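Local coordinates for protein dual specificity phosphatase 28 (Homo sapiens, PDB 5Y15) that hydrolyses a synthetic aryl phosphate in vitro but shows almost no activity on phosphotyrosine and still less on phosphothreonine, as an atypical dual-specificity phosphatase, at residues S46-S51 against G117-V122; T67-V72 against P82-L87. The protein carries 2 engineered substitutions. All blocks are in the same frame, centred on the assembly; numbering follows the deposited sequence.

Contact 1 (S46-S51 against G117-V122)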
loop_
_atom_site.group_PDB
_atom_site.type_symbol
_atom_site.label_atom_id
_atom_site.label_comp_id
_atom_site.label_asym_id
_atom_site.label_seq_id
_atom_site.Cartn_x
_atom_site.Cartn_y
_atom_site.Cartn_z
ATOM N N SER A 46 -15.187 1.653 -8.252
ATOM C CA SER A 46 -14.222 1.980 -7.212
ATOM C C SER A 46 -12.763 1.908 -7.689
ATOM O O SER A 46 -11.845 1.910 -6.869
ATOM C CB SER A 46 -14.442 1.084 -5.990
ATOM O OG SER A 46 -15.561 1.540 -5.239
ATOM N N LEU A 47 -12.533 1.923 -9.000
ATOM C CA LEU A 47 -11.212 1.733 -9.586
ATOM C C LEU A 47 -10.979 2.729 -10.715
ATOM O O LEU A 47 -11.669 2.669 -11.738
ATOM C CB LEU A 47 -11.085 0.305 -10.123
ATOM C CG LEU A 47 -9.809 0.033 -10.901
ATOM C CD1 LEU A 47 -8.620 -0.015 -9.912
ATOM C CD2 LEU A 47 -9.955 -1.251 -11.739
ATOM N N PHE A 48 -9.996 3.624 -10.549
ATOM C CA PHE A 48 -9.627 4.612 -11.562
ATOM C C PHE A 48 -8.158 4.487 -11.948
ATOM O O PHE A 48 -7.303 4.216 -11.106
ATOM C CB PHE A 48 -9.848 6.041 -11.076
ATOM C CG PHE A 48 -11.246 6.320 -10.651
ATOM C CD1 PHE A 48 -11.673 5.987 -9.372
ATOM C CD2 PHE A 48 -12.149 6.898 -11.534
ATOM C CE1 PHE A 48 -12.966 6.248 -8.969
ATOM C CE2 PHE A 48 -13.454 7.163 -11.138
ATOM C CZ PHE A 48 -13.863 6.837 -9.853
ATOM N N LEU A 49 -7.877 4.760 -13.219
ATOM C CA LEU A 49 -6.545 4.756 -13.788
ATOM C C LEU A 49 -6.191 6.192 -14.168
ATOM O O LEU A 49 -7.067 6.971 -14.553
ATOM C CB LEU A 49 -6.492 3.849 -15.024
ATOM C CG LEU A 49 -5.163 3.659 -15.753
ATOM C CD1 LEU A 49 -5.196 2.360 -16.473
ATOM C CD2 LEU A 49 -4.831 4.784 -16.733
ATOM N N GLY A 50 -4.912 6.557 -14.049
ATOM C CA GLY A 50 -4.543 7.924 -14.374
ATOM C C GLY A 50 -3.101 8.106 -14.806
ATOM O O GLY A 50 -2.239 7.251 -14.591
ATOM N N SER A 51 -2.844 9.262 -15.399
ATOM C CA SER A 51 -1.497 9.625 -15.819
ATOM C C SER A 51 -0.918 10.570 -14.787
ATOM O O SER A 51 -1.527 10.814 -13.744
ATOM C CB SER A 51 -1.487 10.306 -17.187
ATOM O OG SER A 51 -2.295 11.468 -17.140
ATOM N N GLY A 117 -15.137 0.928 1.524
ATOM C CA GLY A 117 -16.073 1.879 0.966
ATOM C C GLY A 117 -15.466 3.019 0.188
ATOM O O GLY A 117 -16.192 3.960 -0.168
ATOM N N GLY A 118 -14.170 2.955 -0.110
ATOM C CA GLY A 118 -13.493 3.967 -0.869
ATOM C C GLY A 118 -13.202 3.503 -2.278
ATOM O O GLY A 118 -13.778 2.528 -2.777
ATOM N N ALA A 119 -12.281 4.204 -2.921
ATOM C CA ALA A 119 -11.909 3.916 -4.292
ATOM C C ALA A 119 -10.404 4.042 -4.427
ATOM O O ALA A 119 -9.748 4.718 -3.641
ATOM C CB ALA A 119 -12.603 4.877 -5.266
ATOM N N CYS A 120 -9.856 3.411 -5.452
ATOM C CA CYS A 120 -8.426 3.458 -5.682
ATOM C C CYS A 120 -8.161 4.215 -6.959
ATOM O O CYS A 120 -8.909 4.106 -7.933
ATOM C CB CYS A 120 -7.791 2.074 -5.838
ATOM S SG CYS A 120 -8.071 0.946 -4.491
ATOM N N LEU A 121 -7.052 4.946 -6.951
ATOM C CA LEU A 121 -6.509 5.547 -8.151
ATOM C C LEU A 121 -5.172 4.861 -8.377
ATOM O O LEU A 121 -4.318 4.861 -7.487
ATOM C CB LEU A 121 -6.332 7.062 -7.991
ATOM C CG LEU A 121 -5.291 7.612 -8.950
ATOM C CD1 LEU A 121 -5.864 7.617 -10.365
ATOM C CD2 LEU A 121 -4.738 8.992 -8.528
ATOM N N VAL A 122 -5.018 4.225 -9.528
ATOM C CA VAL A 122 -3.762 3.622 -9.954
ATOM C C VAL A 122 -3.212 4.540 -11.028
ATOM O O VAL A 122 -3.905 4.816 -12.014
ATOM C CB VAL A 122 -3.963 2.207 -10.520
ATOM C CG1 VAL A 122 -2.656 1.606 -10.953
ATOM C CG2 VAL A 122 -4.649 1.285 -9.505
#
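Phe-48 and Cys-120 meet through backbone and ring alike: Phe-48 N donates to Cys-120 O at 2.9 Å, and the same oxygen lies near the ring plane, at its edge. Ala-119 CB sits at that edge too, 4.0 Å from Phe-48 CE1. With CG beside the backbone N (chi1 -57°), the ring reaches back along the strand toward Ala-119, while Phe-48 CB faces Leu-121 CD1. Strands 47-50 and 119-122 run parallel, and four backbone bonds alternate between them: Cys-120 N to Ser-46 O, Phe-48 N to Cys-120 O, Val-122 N to Phe-48 O, Gly-50 N to Val-122 O. The third is short and straight, 2.8 Å from Val-122 N to Phe-48 O at 172°; the last, Gly-50 N to Val-122 O, is bent to 135° as the strand ends.

The tight part is the face of Leu-47, Leu-49, Cys-120 and Val-122, buried under Met-110 of helix 100-115 and Ser-131, Cys-135 and Leu-139 of helix 130-142. There the side chains of Leu-47 and Val-122 cross at an angle, with Leu-47 CD1 4.2 Å from Val-122 CG2. On the Phe-48 and Leu-121 face, Leu-121 CD1 comes 3.9 Å from Gly-50 N, where no side chain intervenes; the Phe-48 ring, though partly exposed, also packs on Ala-64 and Val-66. The looser end is Ser-46, partly exposed, whose OG donates to Gly-118 O at 3.2 Å, a longer bond tilted from the carbonyl plane, just after Gly-117 closes the preceding helix in a Schellman motif.

Backbone amides and carbonyls thus carry the polar load. This chemistry implies a pairing defined by main-chain bonds and hydrophobic burial, with the serine hydroxyl adding one bond at the partly exposed end.

Contact 2 (T67-V72 against P82-L87); sequences TLCVNV and PGVAEL
The amide of Asn-71 and the carboxylate of Glu-86 lie side by side, nearly coplanar with 6° between their planes. They meet at their edges: Asn-71 ND2 donates to Glu-86 OE2 at 3.1 Å, in the amide plane and nearly along the C-O axis. Beside this bond, Asn-71 CB packs 3.6 Å from Glu-86 OE2, and the Glu-86 CG methylene lies 3.9 Å from Cys-69 O. An extended glutamate chain (chi1 164°, chi2 -167°) carries the carboxylate forward along the strand to Asn-71. Neither group depends on this bond alone. Asn-71 OD1 bonds Ser-73 OG and ND2 also bonds Gln-76 O, while Glu-86 OE1 makes a salt bridge with Arg-88 of the second subunit.

On the same face as Glu-86, Cys-69 SG touches Val-84 CG1 at 3.9 Å. On the other face Leu-68 CD1 lies against Ala-85 and Leu-87, and Leu-68 also packs on Leu-87 of the second subunit; helix 100-115 covers Val-70, through Thr-106 and Met-110, and Leu-87, through Thr-106. Backbone bonds run Cys-69 N to Ala-85 O, Leu-87 N to Cys-69 O and Asn-71 N to Leu-87 O, the last at 2.8 Å. Where the strands diverge, a water takes over: it donates to Thr-67 O at 3.0 Å and accepts from Ala-85 N at 2.9 Å.

In this two-chain assembly Glu-86 and Leu-87 also pair antiparallel with the second subunit, continuing the sheet across the interface. Within the chain, these are adjacent parallel strands of the helix-flanked central sheet characteristic of the protein-tyrosine phosphatase fold.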
loop_
_atom_site.group_PDB
_atom_site.type_symbol
_atom_site.label_atom_id
_atom_site.label_comp_id
_atom_site.label_asym_id
_atom_site.label_seq_id
_atom_site.Cartn_x
_atom_site.Cartn_y
_atom_site.Cartn_z
ATOM N N THR A 67 -9.597 6.814 -1.780
ATOM C CA THR A 67 -8.979 6.720 -0.476
ATOM C C THR A 67 -7.614 6.063 -0.545
ATOM O O THR A 67 -6.949 5.942 0.492
ATOM C CB THR A 67 -9.875 5.928 0.484
ATOM O OG1 THR A 67 -10.082 4.632 -0.059
ATOM C CG2 THR A 67 -11.234 6.607 0.630
ATOM N N LEU A 68 -7.178 5.633 -1.730
ATOM C CA LEU A 68 -5.850 5.055 -1.878
ATOM C C LEU A 68 -5.336 5.390 -3.261
ATOM O O LEU A 68 -6.037 5.144 -4.243
ATOM C CB LEU A 68 -5.874 3.532 -1.688
ATOM C CG LEU A 68 -4.578 2.777 -1.997
ATOM C CD1 LEU A 68 -3.566 3.011 -0.900
ATOM C CD2 LEU A 68 -4.808 1.278 -2.208
ATOM N N CYS A 69 -4.132 5.963 -3.332
ATOM C CA CYS A 69 -3.437 6.204 -4.593
ATOM C C CYS A 69 -2.325 5.178 -4.738
ATOM O O CYS A 69 -1.493 5.032 -3.836
ATOM C CB CYS A 69 -2.836 7.620 -4.641
ATOM S SG CYS A 69 -4.094 8.907 -4.579
ATOM N N VAL A 70 -2.281 4.504 -5.875
ATOM C CA VAL A 70 -1.233 3.537 -6.159
ATOM C C VAL A 70 -0.344 4.176 -7.205
ATOM O O VAL A 70 -0.733 4.288 -8.375
ATOM C CB VAL A 70 -1.785 2.191 -6.647
ATOM C CG1 VAL A 70 -0.628 1.191 -6.878
ATOM C CG2 VAL A 70 -2.821 1.622 -5.654
ATOM N N ASN A 71 0.856 4.568 -6.783
ATOM C CA ASN A 71 1.832 5.273 -7.618
ATOM C C ASN A 71 2.768 4.197 -8.135
ATOM O O ASN A 71 3.628 3.718 -7.400
ATOM C CB ASN A 71 2.547 6.324 -6.767
ATOM C CG ASN A 71 3.579 7.177 -7.539
ATOM O OD1 ASN A 71 3.977 6.885 -8.670
ATOM N ND2 ASN A 71 4.037 8.229 -6.882
ATOM N N VAL A 72 2.576 3.772 -9.380
ATOM C CA VAL A 72 3.403 2.692 -9.955
ATOM C C VAL A 72 4.558 3.364 -10.682
ATOM O O VAL A 72 4.575 3.524 -11.911
ATOM C CB VAL A 72 2.585 1.771 -10.866
ATOM C CG1 VAL A 72 3.316 0.432 -11.060
ATOM C CG2 VAL A 72 1.156 1.567 -10.304
ATOM N N PRO A 82 -3.978 15.539 0.221
ATOM C CA PRO A 82 -3.595 15.272 1.609
ATOM C C PRO A 82 -4.538 14.298 2.294
ATOM O O PRO A 82 -5.699 14.134 1.913
ATOM C CB PRO A 82 -3.693 16.663 2.250
ATOM C CG PRO A 82 -4.871 17.289 1.518
ATOM C CD PRO A 82 -4.873 16.706 0.111
ATOM N N GLY A 83 -3.995 13.603 3.295
ATOM C CA GLY A 83 -4.757 12.635 4.062
ATOM C C GLY A 83 -5.090 11.342 3.352
ATOM O O GLY A 83 -5.672 10.448 3.976
ATOM N N VAL A 84 -4.734 11.204 2.081
ATOM C CA VAL A 84 -5.010 10.010 1.295
ATOM C C VAL A 84 -3.771 9.128 1.329
ATOM O O VAL A 84 -2.685 9.561 0.924
ATOM C CB VAL A 84 -5.393 10.363 -0.149
ATOM C CG1 VAL A 84 -5.568 9.100 -0.976
ATOM C CG2 VAL A 84 -6.656 11.213 -0.163
ATOM N N ALA A 85 -3.936 7.897 1.813
ATOM C CA ALA A 85 -2.827 6.956 1.851
ATOM C C ALA A 85 -2.315 6.720 0.438
ATOM O O ALA A 85 -3.070 6.776 -0.528
ATOM C CB ALA A 85 -3.282 5.635 2.485
ATOM N N GLU A 86 -1.005 6.482 0.321
ATOM C CA GLU A 86 -0.347 6.306 -0.968
ATOM C C GLU A 86 0.590 5.116 -0.897
ATOM O O GLU A 86 1.422 5.023 0.016
ATOM C CB GLU A 86 0.485 7.547 -1.390
ATOM C CG GLU A 86 1.493 7.221 -2.534
ATOM C CD GLU A 86 2.573 8.312 -2.787
ATOM O OE1 GLU A 86 2.753 9.213 -1.934
ATOM O OE2 GLU A 86 3.279 8.244 -3.834
ATOM N N LEU A 87 0.463 4.224 -1.870
ATOM C CA LEU A 87 1.331 3.063 -2.000
ATOM C C LEU A 87 2.177 3.259 -3.247
ATOM O O LEU A 87 1.630 3.358 -4.352
ATOM C CB LEU A 87 0.505 1.770 -2.092
ATOM C CG LEU A 87 1.273 0.512 -2.506
ATOM C CD1 LEU A 87 2.259 0.119 -1.440
ATOM C CD2 LEU A 87 0.290 -0.639 -2.758
HETATM O O HOH W 1 -6.184 6.732 3.266
#

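In the fold
Both contacts join parallel strands of one sheet and share its middle: strand 119-123 of contact 1 neighbours strand 66-71 of contact 2, with probable backbone bonds Leu-121 O to Val-70 N and Ala-119 O to Thr-67 N. Both are buried, though contact 2 has one exposed residue, Thr-67. Contact 1 lies nearer the chain centre and borders position 124, the inferred phosphocysteine site, here an engineered serine. Contact 2 reaches the outermost strand within the chain, which the second subunit extends in this assembly. Helices 100-115 and 130-142 reach both contacts, the latter touching contact 2 through Val-72. Contact 1 is mostly apolar between its backbone bonds; contact 2 adds charged and amide groups and a bridging water.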